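Crh-like protein 5 (Neosartorya fumigata, PDB 6IBW) cleaves chitin and transfers it to beta-1,6-glucan or to other chitin chains, cross-linking polysaccharides in the fungal cell wall and septa. Local coordinates at residues A[60-65]-A[181-186]; A[84-89]-A[102-107]; A[91-96]-A[177-182]; A[109-114]-A[128-133]. One frame throughout, in Å; residues are numbered along the deposited sequence.

In the fold
All four contacts lie in one seven-stranded antiparallel sheet of the GH16 catalytic domain, in the strand order 35-39, 61-64, 180-187, 85-92, 98-105, 110-116, 127-131. Contacts 1 and 3 share strand 180-187 and the residues Leu181 and Arg182; their centres are about 12 Å apart. Contact 2 joins the next pair of strands, about 14 Å from contact 1 between centres. Contact 4 closes the far edge, about 10 Å from the centre of contact 2. Chitin sugars run across this sheet. Contact 1 supplies Arg182 and Trp186, and contact 2 supplies Glu102. The side chains of Arg182 and Glu102 are about 8 Å apart.

Contact 1. Residues A[60-65]-A[181-186]; sequences PTIDTD and LRLGSW. With NAG (2-acetamido-2-deoxy-beta-D-glucopyranose), chain C; NAG (2-acetamido-2-deoxy-beta-D-glucopyranose), chain B; NAG (2-acetamido-2-deoxy-beta-D-glucopyranose), chain D.
Thr61 lays its CG2 methyl against the aliphatic part of Arg182, with CG2 3.6 Å from CD. The methyl stands anti to the backbone N of Thr61, and OG1 therefore lies beside that N. Thr61 OG1 bonds to Ala59 O and accepts from a water that also reaches Ser185 O and the N-acetylglucosamine of chain C. Asp63 lies alongside Arg182 and points the same way. Asp63 OD1 stays 4.5 Å from Arg182 NH1, beyond a salt bridge. The other oxygen, OD2, pairs with Arg180. Arg182 bends at chi3 (-58°), and its NE donates to O7 of the chain C sugar at 2.8 Å. The same sugar rests on one face of the Trp186 ring, its C5 3.6 Å above the plane and over the centre. Arg182 and Trp186 both bind chitin. In the backbone, Ile62 and Leu183 form a hydrogen-bonded pair, with Ile62 N 2.7 Å from Leu183 O. Past this pair the Thr64 hydroxyl takes part: OG1 accepts from Leu181 N at 3.1 Å and also bonds to Phe66 O. On the face away from the sugar, Ile62 CG1 meets Leu183 CB at 3.9 Å. That face packs on strands 50-53 and 212-223 of the second sheet of the sandwich. Within its own sheet, strand 61-64 runs between strands 35-39 and 180-187, antiparallel to both.

Contact 2. Residues A[84-89]-A[102-107]; sequences GVVSSI and EVLGGD. With NAG (2-acetamido-2-deoxy-beta-D-glucopyranose), chain B; NAG (2-acetamido-2-deoxy-beta-D-glucopyranose), chain D.
Val86 holds CG1 anti to its backbone N (chi1 -156°), and Glu102 is extended beyond CG (chi2 167°). These torsions bring Val86 CG1 to 3.7 Å from Glu102 CG and send the carboxylate on past the valine toward the sugars. There Glu102 OE1 accepts two hydrogen bonds from the N-acetylglucosamine of chain D, from O4 at 2.6 Å and from O3 at 2.7 Å. Two donors on one oxygen would limit rotation of the carboxylate. The link modelled from OE2 to O6 of the chain B sugar is doubtful. Glu102 binds chitin and is, by similarity, the proton donor. It ends the ExDxE sequence found in many GH16 enzymes, which begins at Glu98, the probable nucleophile.

The backbones pair antiparallel. Ser87 and Val103 exchange two bonds, and Val103 N reaches Ser87 O at 2.9 Å. On this pair's face of the sheet, Ser87 CB lies 4.0 Å from Val103 CB, while Ser87 OG bonds to Ala80 N. Farther along, Gly105 N bonds only weakly to Val85 O at 3.0 Å. Gly105 already belongs to a type I turn from Leu104 to Asp107, and a water joins Gly106 N to Gly84 N.

The two strands form the hairpin 85-92 and 98-105. Strand 180-187 flanks its first strand and strand 110-116 its second. Ser87 and Val103 touch Met77 of strand 71-78 in the other sheet. Val86, Glu102 and Leu104 touch Trp200 of helix 195-200.

Contact 3. Residues A[91-96]-A[177-182]; sequences LESDDL and TPMRLR. With NAG (2-acetamido-2-deoxy-beta-D-glucopyranose), chain C.
Leu91 and Leu181 form the buried, close-packed part of this contact, with CD2 of Leu91 3.8 Å from CD1 of Leu181. Met179 fills the next position and puts SD 4.0 Å from Leu91 CB; the closer approach of Met179 CG to the backbone of Glu92 is doubtful. Beyond it, two buried hydroxyls meet. Ser93 OG donates to Thr177 OG1 at 2.7 Å. Asp97 ties in both, its backbone N bonding Ser93 OG and its OD2 bonding Thr177 OG1. Asp95 also turns toward this group, with OD1 3.0 Å from Thr177 OG1. Ser93 also opens a type I turn that ends at Leu96.

The Glu92 and Arg180 face of the strand pair is looser and partly exposed. Glu92 has CG anti to its backbone N (chi1 -159°) and stretches toward Arg182. Its OE1 comes to the guanidinium edge in a weak salt bridge, 3.5 Å from NH2. The carboxylate and guanidinium planes stand 77° apart, far from a flat paired bridge. Arg180 turns away, its NH2 bonding to Thr64 O. Glu92 and Arg180 themselves pair through their backbones, Arg180 N lying 3.0 Å from Glu92 O.

Glu92 thus sits at the edge of a chitin-binding arginine, near Glu98, the probable nucleophile. A buried layer under one face and a polar sugar-binding cleft on the other is the arrangement of the GH16 jelly-roll sandwich.

Contact 4. Residues A[109-114]-A[128-133]; sequences TQVQTN and TYVPVA. With NAG (2-acetamido-2-deoxy-beta-D-glucopyranose), chain D.
Gln112 OE1 has two polar neighbours. Trp200 NE1 is hydrogen-bonded to it, and Tyr129 OH lies 2.7 Å from OE1. The glutamine side chain passes over one face of the Tyr129 ring. Its CG makes a CH-pi contact, 3.5 Å from the ring centroid and 22° off the normal. The Gln112 amide stands at 63° to that ring, and its NE2 comes within 3.8 Å of C8 of the chain D N-acetylglucosamine. Gln110 also crosses Tyr129: its OE1 is 3.4 Å from CB, while NE2 bonds to Asp107. This is the beta hairpin of strands 110-116 and 127-131, and strand 127-131 is the edge of the sheet that carries the sugars. Val111 and Val130 form a hydrogen-bonded pair, with Val111 N 3.0 Å from Val130 O. Thr113 and Thr128 form another, Thr113 N lying 2.9 Å from Thr128 O. The two threonine side chains lie side by side, and Thr113 OG1 bonds to Arg161. Thr113 CG2 meets Val130 CG1 at 4.0 Å. On this inner face Val130 packs on Ile155 and Val160 of the opposing sheet.

Contact 1. Residues A[60-65]-A[181-186]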
# COMPACT_ATOMS: atom_id res chain seq x y z
N PRO A 60 7.40 11.28 -0.74
CA PRO A 60 8.05 10.55 0.35
C PRO A 60 7.41 9.17 0.62
O PRO A 60 6.25 9.09 1.02
CB PRO A 60 7.84 11.50 1.54
CG PRO A 60 6.55 12.22 1.20
CD PRO A 60 6.72 12.50 -0.28
N THR A 61 8.19 8.11 0.46
CA THR A 61 7.70 6.72 0.54
C THR A 61 8.59 5.89 1.45
O THR A 61 9.81 6.14 1.46
CB THR A 61 7.71 6.06 -0.85
OG1 THR A 61 7.37 7.03 -1.83
CG2 THR A 61 6.75 4.90 -0.95
N ILE A 62 8.03 4.90 2.16
CA ILE A 62 8.83 3.90 2.92
C ILE A 62 8.32 2.51 2.56
O ILE A 62 7.12 2.32 2.57
CB ILE A 62 8.84 4.17 4.44
CG1 ILE A 62 7.44 4.25 5.05
CG2 ILE A 62 9.67 5.42 4.74
CD1 ILE A 62 7.40 4.05 6.53
N ASP A 63 9.25 1.62 2.27
CA ASP A 63 9.07 0.20 1.91
C ASP A 63 9.51 -0.68 3.09
O ASP A 63 10.52 -0.32 3.68
CB ASP A 63 10.11 -0.16 0.88
CG ASP A 63 9.64 -0.18 -0.55
OD1 ASP A 63 9.16 0.87 -1.03
OD2 ASP A 63 9.83 -1.23 -1.20
N THR A 64 8.88 -1.81 3.38
CA THR A 64 9.44 -2.73 4.39
C THR A 64 10.63 -3.46 3.74
O THR A 64 10.58 -3.66 2.53
CB THR A 64 8.42 -3.73 4.94
OG1 THR A 64 7.84 -4.48 3.88
CG2 THR A 64 7.31 -3.07 5.72
N ASP A 65 11.65 -3.80 4.51
CA ASP A 65 12.82 -4.57 4.00
C ASP A 65 12.35 -5.97 3.65
O ASP A 65 12.91 -6.58 2.70
CB ASP A 65 13.92 -4.68 5.05
CG ASP A 65 14.75 -3.43 5.10
OD1 ASP A 65 14.68 -2.67 4.10
OD2 ASP A 65 15.43 -3.23 6.13
N LEU A 181 5.19 -3.96 2.31
CA LEU A 181 4.30 -2.81 2.57
C LEU A 181 5.05 -1.52 2.22
O LEU A 181 6.19 -1.37 2.67
CB LEU A 181 3.83 -2.85 4.03
CG LEU A 181 2.89 -1.72 4.45
CD1 LEU A 181 1.60 -1.73 3.64
CD2 LEU A 181 2.55 -1.85 5.92
N ARG A 182 4.42 -0.66 1.42
CA ARG A 182 4.90 0.70 1.08
C ARG A 182 3.92 1.70 1.66
O ARG A 182 2.70 1.53 1.46
CB ARG A 182 4.90 0.93 -0.43
CG ARG A 182 6.24 0.74 -1.11
CD ARG A 182 6.35 1.63 -2.34
NE ARG A 182 5.29 1.35 -3.29
CZ ARG A 182 5.25 0.29 -4.10
NH1 ARG A 182 6.24 -0.59 -4.08
NH2 ARG A 182 4.22 0.14 -4.92
N LEU A 183 4.42 2.73 2.33
CA LEU A 183 3.55 3.84 2.78
C LEU A 183 4.09 5.11 2.12
O LEU A 183 5.31 5.27 2.10
CB LEU A 183 3.60 3.92 4.31
CG LEU A 183 3.05 2.70 5.05
CD1 LEU A 183 3.42 2.79 6.52
CD2 LEU A 183 1.54 2.57 4.85
N GLY A 184 3.22 5.97 1.60
CA GLY A 184 3.71 7.23 1.01
C GLY A 184 2.62 8.21 0.68
O GLY A 184 1.44 7.84 0.65
N SER A 185 3.00 9.45 0.43
CA SER A 185 2.10 10.49 -0.09
C SER A 185 2.71 11.02 -1.37
O SER A 185 3.93 11.04 -1.50
CB SER A 185 1.89 11.56 0.94
OG SER A 185 3.14 12.14 1.33
N TRP A 186 1.88 11.42 -2.31
CA TRP A 186 2.40 12.05 -3.55
C TRP A 186 1.31 12.95 -4.09
O TRP A 186 0.18 12.87 -3.63
CB TRP A 186 2.82 10.98 -4.55
CG TRP A 186 1.75 9.97 -4.84
CD1 TRP A 186 1.27 9.03 -3.99
CD2 TRP A 186 1.08 9.78 -6.08
NE1 TRP A 186 0.32 8.27 -4.61
CE2 TRP A 186 0.17 8.71 -5.90
CE3 TRP A 186 1.13 10.41 -7.32
CZ2 TRP A 186 -0.66 8.26 -6.91
CZ3 TRP A 186 0.30 9.96 -8.32
CH2 TRP A 186 -0.58 8.90 -8.13
C1 NAG C . 2.58 5.76 -6.41
C2 NAG C . 3.80 5.96 -5.54
C3 NAG C . 4.41 7.33 -5.75
C4 NAG C . 4.60 7.60 -7.23
C5 NAG C . 3.26 7.41 -7.95
C6 NAG C . 3.30 7.75 -9.43
C7 NAG C . 3.58 4.69 -3.48
C8 NAG C . 3.28 4.70 -2.01
N2 NAG C . 3.48 5.82 -4.14
O3 NAG C . 5.63 7.34 -5.02
O4 NAG C . 5.07 8.94 -7.42
O5 NAG C . 2.86 6.06 -7.78
O6 NAG C . 4.08 6.77 -10.13
O7 NAG C . 3.90 3.68 -4.03
C1 NAG B . -1.04 2.14 -7.54
C2 NAG B . -0.18 2.77 -8.65
C3 NAG B . 1.15 3.30 -8.15
C4 NAG B . 0.94 4.14 -6.88
C5 NAG B . 0.08 3.44 -5.84
C6 NAG B . -0.22 4.40 -4.70
C7 NAG B . -0.78 1.79 -10.84
C8 NAG B . -0.30 0.93 -11.97
N2 NAG B . 0.06 1.88 -9.78
O1 NAG B . -2.40 1.94 -8.00
O3 NAG B . 1.67 4.15 -9.17
O4 NAG B . 2.17 4.41 -6.20
O5 NAG B . -1.14 2.98 -6.39
O6 NAG B . -1.12 5.46 -5.08
O7 NAG B . -1.86 2.35 -10.91
C1 NAG D . -5.46 5.78 -11.18
C2 NAG D . -5.95 4.71 -10.19
C3 NAG D . -5.33 4.97 -8.82
C4 NAG D . -3.81 4.95 -8.96
C5 NAG D . -3.31 5.95 -10.01
C6 NAG D . -1.81 5.72 -10.21
C7 NAG D . -8.11 3.52 -10.32
C8 NAG D . -9.61 3.66 -10.38
N2 NAG D . -7.41 4.65 -10.14
O3 NAG D . -5.80 3.99 -7.86
O4 NAG D . -3.19 5.27 -7.72
O5 NAG D . -4.02 5.83 -11.26
O6 NAG D . -1.25 6.68 -11.09
O7 NAG D . -7.61 2.41 -10.47
O HOH W 1 4.93 8.05 -2.32

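Contact 2. Residues A[84-89]-A[102-107]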
# COMPACT_ATOMS: atom_id res chain seq x y z
N GLY A 84 -5.67 17.04 -4.89
CA GLY A 84 -4.79 16.19 -5.72
C GLY A 84 -3.74 15.43 -4.93
O GLY A 84 -2.94 14.73 -5.55
N VAL A 85 -3.70 15.54 -3.60
CA VAL A 85 -2.67 14.85 -2.77
C VAL A 85 -3.17 13.44 -2.43
O VAL A 85 -4.32 13.31 -1.98
CB VAL A 85 -2.35 15.67 -1.52
CG1 VAL A 85 -1.26 15.01 -0.69
CG2 VAL A 85 -1.99 17.09 -1.88
N VAL A 86 -2.32 12.45 -2.65
CA VAL A 86 -2.66 11.01 -2.47
C VAL A 86 -1.89 10.49 -1.27
O VAL A 86 -0.66 10.68 -1.20
CB VAL A 86 -2.38 10.19 -3.74
CG1 VAL A 86 -3.23 8.93 -3.79
CG2 VAL A 86 -2.58 11.01 -5.00
N SER A 87 -2.63 9.89 -0.34
CA SER A 87 -2.14 9.13 0.84
C SER A 87 -2.30 7.66 0.51
O SER A 87 -3.42 7.23 0.37
CB SER A 87 -2.95 9.46 2.03
OG SER A 87 -2.85 10.83 2.28
N SER A 88 -1.21 6.93 0.39
CA SER A 88 -1.26 5.55 -0.12
C SER A 88 -0.75 4.53 0.90
O SER A 88 0.30 4.78 1.50
CB SER A 88 -0.52 5.53 -1.40
OG SER A 88 -0.76 4.30 -2.03
N ILE A 89 -1.51 3.45 1.10
CA ILE A 89 -1.09 2.22 1.84
C ILE A 89 -0.97 1.14 0.77
O ILE A 89 -1.99 0.77 0.22
CB ILE A 89 -2.09 1.84 2.94
CG1 ILE A 89 -2.31 2.99 3.94
CG2 ILE A 89 -1.65 0.57 3.61
CD1 ILE A 89 -3.39 2.76 4.96
N GLU A 102 -6.20 4.25 -1.15
CA GLU A 102 -5.77 5.60 -1.55
C GLU A 102 -6.75 6.62 -1.01
O GLU A 102 -7.92 6.37 -1.09
CB GLU A 102 -5.51 5.68 -3.05
CG GLU A 102 -4.05 5.40 -3.34
CD GLU A 102 -3.68 5.14 -4.79
OE1 GLU A 102 -4.62 4.87 -5.60
OE2 GLU A 102 -2.44 5.25 -5.11
N VAL A 103 -6.24 7.66 -0.36
CA VAL A 103 -7.08 8.79 0.13
C VAL A 103 -6.68 10.03 -0.67
O VAL A 103 -5.50 10.18 -0.98
CB VAL A 103 -6.93 8.99 1.64
CG1 VAL A 103 -8.17 9.60 2.24
CG2 VAL A 103 -6.57 7.68 2.36
N LEU A 104 -7.66 10.86 -1.03
CA LEU A 104 -7.47 12.12 -1.79
C LEU A 104 -7.75 13.27 -0.85
O LEU A 104 -8.70 13.16 -0.09
CB LEU A 104 -8.43 12.13 -2.97
CG LEU A 104 -8.24 11.00 -3.98
CD1 LEU A 104 -9.33 11.05 -5.04
CD2 LEU A 104 -6.87 11.09 -4.63
N GLY A 105 -6.93 14.32 -0.87
CA GLY A 105 -7.00 15.41 0.13
C GLY A 105 -8.29 16.18 0.07
O GLY A 105 -8.72 16.65 1.13
N GLY A 106 -8.89 16.33 -1.11
CA GLY A 106 -10.12 17.13 -1.32
C GLY A 106 -11.39 16.31 -1.15
O GLY A 106 -12.47 16.91 -1.13
N ASP A 107 -11.27 14.98 -1.08
CA ASP A 107 -12.43 14.09 -0.86
C ASP A 107 -12.40 13.72 0.63
O ASP A 107 -11.48 13.00 1.06
CB ASP A 107 -12.40 12.94 -1.87
CG ASP A 107 -13.55 11.94 -1.77
OD1 ASP A 107 -14.38 12.09 -0.85
OD2 ASP A 107 -13.57 11.01 -2.61
C1 NAG B . -1.04 2.14 -7.54
C2 NAG B . -0.18 2.77 -8.65
C3 NAG B . 1.15 3.30 -8.15
C4 NAG B . 0.94 4.14 -6.88
C5 NAG B . 0.08 3.44 -5.84
C6 NAG B . -0.22 4.40 -4.70
C7 NAG B . -0.78 1.79 -10.84
C8 NAG B . -0.30 0.93 -11.97
N2 NAG B . 0.06 1.88 -9.78
O1 NAG B . -2.40 1.94 -8.00
O3 NAG B . 1.67 4.15 -9.17
O4 NAG B . 2.17 4.41 -6.20
O5 NAG B . -1.14 2.98 -6.39
O6 NAG B . -1.12 5.46 -5.08
O7 NAG B . -1.86 2.35 -10.91
C1 NAG D . -5.46 5.78 -11.18
C2 NAG D . -5.95 4.71 -10.19
C3 NAG D . -5.33 4.97 -8.82
C4 NAG D . -3.81 4.95 -8.96
C5 NAG D . -3.31 5.95 -10.01
C6 NAG D . -1.81 5.72 -10.21
C7 NAG D . -8.11 3.52 -10.32
C8 NAG D . -9.61 3.66 -10.38
N2 NAG D . -7.41 4.65 -10.14
O3 NAG D . -5.80 3.99 -7.86
O4 NAG D . -3.19 5.27 -7.72
O5 NAG D . -4.02 5.83 -11.26
O6 NAG D . -1.25 6.68 -11.09
O7 NAG D . -7.61 2.41 -10.47
O HOH W 2 -8.12 15.62 -3.95

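Contact 3. Residues A[91-96]-A[177-182]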
# COMPACT_ATOMS: atom_id res chain seq x y z
N LEU A 91 0.37 -2.61 -0.83
CA LEU A 91 0.98 -3.96 -0.72
C LEU A 91 1.42 -4.34 -2.12
O LEU A 91 0.59 -4.25 -3.01
CB LEU A 91 -0.07 -4.91 -0.14
CG LEU A 91 -0.18 -4.92 1.38
CD1 LEU A 91 -1.18 -5.97 1.81
CD2 LEU A 91 1.16 -5.19 2.01
N GLU A 92 2.69 -4.66 -2.35
CA GLU A 92 3.06 -5.00 -3.75
C GLU A 92 4.09 -6.12 -3.80
O GLU A 92 5.00 -6.11 -2.99
CB GLU A 92 3.53 -3.79 -4.55
CG GLU A 92 3.38 -4.08 -6.03
CD GLU A 92 3.74 -2.99 -7.03
OE1 GLU A 92 4.89 -2.53 -7.00
OE2 GLU A 92 2.87 -2.64 -7.88
N SER A 93 3.93 -7.04 -4.74
CA SER A 93 4.90 -8.13 -4.96
C SER A 93 5.74 -7.81 -6.19
O SER A 93 5.40 -6.87 -6.93
CB SER A 93 4.19 -9.44 -5.10
OG SER A 93 3.46 -9.47 -6.31
N ASP A 94 6.83 -8.56 -6.37
CA ASP A 94 7.79 -8.38 -7.48
C ASP A 94 7.13 -8.72 -8.82
O ASP A 94 7.59 -8.18 -9.83
CB ASP A 94 9.04 -9.22 -7.21
CG ASP A 94 9.92 -8.57 -6.15
OD1 ASP A 94 9.68 -7.39 -5.85
OD2 ASP A 94 10.81 -9.25 -5.63
N ASP A 95 6.06 -9.52 -8.83
CA ASP A 95 5.33 -9.86 -10.07
C ASP A 95 4.27 -8.79 -10.37
O ASP A 95 3.57 -8.95 -11.39
CB ASP A 95 4.72 -11.26 -10.00
CG ASP A 95 3.32 -11.30 -9.44
OD1 ASP A 95 2.99 -10.42 -8.60
OD2 ASP A 95 2.55 -12.18 -9.88
N LEU A 96 4.18 -7.77 -9.51
CA LEU A 96 3.30 -6.56 -9.57
C LEU A 96 1.87 -6.90 -9.16
O LEU A 96 0.92 -6.31 -9.70
CB LEU A 96 3.39 -5.93 -10.96
CG LEU A 96 4.81 -5.49 -11.32
CD1 LEU A 96 4.87 -4.90 -12.72
CD2 LEU A 96 5.33 -4.51 -10.27
N THR A 177 1.20 -13.44 -4.23
CA THR A 177 2.67 -13.56 -4.22
C THR A 177 3.20 -12.75 -3.05
O THR A 177 2.48 -11.94 -2.50
CB THR A 177 3.22 -13.22 -5.60
OG1 THR A 177 2.64 -12.00 -6.05
CG2 THR A 177 2.93 -14.33 -6.59
N PRO A 178 4.45 -12.98 -2.60
CA PRO A 178 4.96 -12.28 -1.42
C PRO A 178 4.98 -10.76 -1.66
O PRO A 178 5.45 -10.34 -2.69
CB PRO A 178 6.38 -12.84 -1.24
CG PRO A 178 6.34 -14.16 -1.99
CD PRO A 178 5.41 -13.94 -3.16
N MET A 179 4.41 -10.00 -0.73
CA MET A 179 4.25 -8.53 -0.89
C MET A 179 4.92 -7.79 0.26
O MET A 179 4.83 -8.23 1.40
CB MET A 179 2.77 -8.14 -0.99
CG MET A 179 2.33 -7.85 -2.40
SD MET A 179 0.56 -8.00 -2.56
CE MET A 179 0.52 -9.73 -2.99
N ARG A 180 5.53 -6.65 -0.06
CA ARG A 180 6.15 -5.72 0.90
C ARG A 180 5.16 -4.59 1.15
O ARG A 180 4.34 -4.34 0.29
CB ARG A 180 7.48 -5.20 0.36
CG ARG A 180 7.44 -4.77 -1.10
CD ARG A 180 8.58 -3.86 -1.52
NE ARG A 180 9.61 -3.78 -0.49
CZ ARG A 180 10.93 -3.95 -0.65
NH1 ARG A 180 11.44 -4.24 -1.83
NH2 ARG A 180 11.74 -3.84 0.40
N LEU A 181 5.19 -3.96 2.31
CA LEU A 181 4.30 -2.81 2.57
C LEU A 181 5.05 -1.52 2.22
O LEU A 181 6.19 -1.37 2.67
CB LEU A 181 3.83 -2.85 4.03
CG LEU A 181 2.89 -1.72 4.45
CD1 LEU A 181 1.60 -1.73 3.64
CD2 LEU A 181 2.55 -1.85 5.92
N ARG A 182 4.42 -0.66 1.42
CA ARG A 182 4.90 0.70 1.08
C ARG A 182 3.92 1.70 1.66
O ARG A 182 2.70 1.53 1.46
CB ARG A 182 4.90 0.93 -0.43
CG ARG A 182 6.24 0.74 -1.11
CD ARG A 182 6.35 1.63 -2.34
NE ARG A 182 5.29 1.35 -3.29
CZ ARG A 182 5.25 0.29 -4.10
NH1 ARG A 182 6.24 -0.59 -4.08
NH2 ARG A 182 4.22 0.14 -4.92
C1 NAG C . 2.58 5.76 -6.41
C2 NAG C . 3.80 5.96 -5.54
C3 NAG C . 4.41 7.33 -5.75
C4 NAG C . 4.60 7.60 -7.23
C5 NAG C . 3.26 7.41 -7.95
C6 NAG C . 3.30 7.75 -9.43
C7 NAG C . 3.58 4.69 -3.48
C8 NAG C . 3.28 4.70 -2.01
N2 NAG C . 3.48 5.82 -4.14
O3 NAG C . 5.63 7.34 -5.02
O4 NAG C . 5.07 8.94 -7.42
O5 NAG C . 2.86 6.06 -7.78
O6 NAG C . 4.08 6.77 -10.13
O7 NAG C . 3.90 3.68 -4.03

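Contact 4. Residues A[109-114]-A[128-133]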
# COMPACT_ATOMS: atom_id res chain seq x y z
N THR A 109 -14.99 12.46 2.39
CA THR A 109 -16.13 11.58 2.76
C THR A 109 -15.85 10.14 2.35
O THR A 109 -16.66 9.27 2.67
CB THR A 109 -17.43 12.08 2.14
OG1 THR A 109 -17.14 12.21 0.75
CG2 THR A 109 -17.90 13.39 2.75
N GLN A 110 -14.74 9.88 1.67
CA GLN A 110 -14.46 8.54 1.12
C GLN A 110 -12.97 8.24 1.19
O GLN A 110 -12.17 9.18 1.33
CB GLN A 110 -14.87 8.46 -0.34
CG GLN A 110 -16.36 8.68 -0.59
CD GLN A 110 -16.72 8.48 -2.05
OE1 GLN A 110 -17.53 7.62 -2.39
NE2 GLN A 110 -16.10 9.24 -2.93
N VAL A 111 -12.64 6.98 0.96
CA VAL A 111 -11.26 6.50 0.62
C VAL A 111 -11.42 5.45 -0.46
O VAL A 111 -12.44 4.78 -0.49
CB VAL A 111 -10.54 5.95 1.86
CG1 VAL A 111 -11.16 6.50 3.09
CG2 VAL A 111 -10.50 4.43 1.91
N GLN A 112 -10.41 5.29 -1.30
CA GLN A 112 -10.48 4.28 -2.37
C GLN A 112 -9.75 3.00 -1.96
O GLN A 112 -8.76 3.06 -1.21
CB GLN A 112 -9.89 4.86 -3.63
CG GLN A 112 -10.88 4.84 -4.77
CD GLN A 112 -10.14 5.22 -6.02
OE1 GLN A 112 -10.11 6.39 -6.40
NE2 GLN A 112 -9.48 4.23 -6.62
N THR A 113 -10.29 1.88 -2.41
CA THR A 113 -9.63 0.56 -2.33
C THR A 113 -9.35 0.14 -3.76
O THR A 113 -10.13 0.50 -4.64
CB THR A 113 -10.50 -0.44 -1.57
OG1 THR A 113 -11.52 -0.90 -2.45
CG2 THR A 113 -11.18 0.17 -0.37
N ASN A 114 -8.27 -0.58 -4.01
CA ASN A 114 -7.92 -0.93 -5.40
C ASN A 114 -7.01 -2.14 -5.35
O ASN A 114 -6.39 -2.34 -4.31
CB ASN A 114 -7.31 0.27 -6.12
CG ASN A 114 -7.11 0.04 -7.61
OD1 ASN A 114 -8.03 -0.35 -8.33
ND2 ASN A 114 -5.92 0.35 -8.09
N THR A 128 -12.85 0.77 -5.85
CA THR A 128 -14.10 0.86 -5.06
C THR A 128 -13.99 2.05 -4.10
O THR A 128 -13.02 2.14 -3.39
CB THR A 128 -14.37 -0.46 -4.34
OG1 THR A 128 -15.31 -1.10 -5.19
CG2 THR A 128 -14.95 -0.35 -2.96
N TYR A 129 -14.98 2.91 -4.07
CA TYR A 129 -14.99 4.05 -3.14
C TYR A 129 -15.83 3.63 -1.95
O TYR A 129 -16.91 3.07 -2.15
CB TYR A 129 -15.55 5.28 -3.84
CG TYR A 129 -14.62 5.90 -4.86
CD1 TYR A 129 -13.66 6.80 -4.46
CD2 TYR A 129 -14.75 5.62 -6.21
CE1 TYR A 129 -12.83 7.41 -5.39
CE2 TYR A 129 -13.91 6.20 -7.14
CZ TYR A 129 -12.96 7.10 -6.73
OH TYR A 129 -12.12 7.66 -7.66
N VAL A 130 -15.33 3.83 -0.73
CA VAL A 130 -16.10 3.46 0.49
C VAL A 130 -16.15 4.69 1.38
O VAL A 130 -15.22 5.48 1.41
CB VAL A 130 -15.50 2.23 1.20
CG1 VAL A 130 -14.95 1.22 0.21
CG2 VAL A 130 -14.43 2.59 2.21
N PRO A 131 -17.28 4.90 2.09
CA PRO A 131 -17.42 6.04 2.99
C PRO A 131 -16.47 5.95 4.18
O PRO A 131 -16.39 4.92 4.78
CB PRO A 131 -18.88 5.96 3.45
CG PRO A 131 -19.55 5.09 2.42
CD PRO A 131 -18.50 4.08 2.01
N VAL A 132 -15.75 7.03 4.47
CA VAL A 132 -14.87 7.18 5.66
C VAL A 132 -15.12 8.58 6.21
O VAL A 132 -15.29 9.49 5.40
CB VAL A 132 -13.38 6.96 5.32
CG1 VAL A 132 -12.56 6.73 6.57
CG2 VAL A 132 -13.16 5.79 4.38
N ALA A 133 -15.15 8.75 7.52
CA ALA A 133 -15.37 10.06 8.18
C ALA A 133 -14.03 10.81 8.25
O ALA A 133 -13.11 10.27 8.89
CB ALA A 133 -15.97 9.85 9.54
C1 NAG D . -5.46 5.78 -11.18
C2 NAG D . -5.95 4.71 -10.19
C3 NAG D . -5.33 4.97 -8.82
C4 NAG D . -3.81 4.95 -8.96
C5 NAG D . -3.31 5.95 -10.01
C6 NAG D . -1.81 5.72 -10.21
C7 NAG D . -8.11 3.52 -10.32
C8 NAG D . -9.61 3.66 -10.38
N2 NAG D . -7.41 4.65 -10.14
O3 NAG D . -5.80 3.99 -7.86
O4 NAG D . -3.19 5.27 -7.72
O5 NAG D . -4.02 5.83 -11.26
O6 NAG D . -1.25 6.68 -11.09
O7 NAG D . -7.61 2.41 -10.47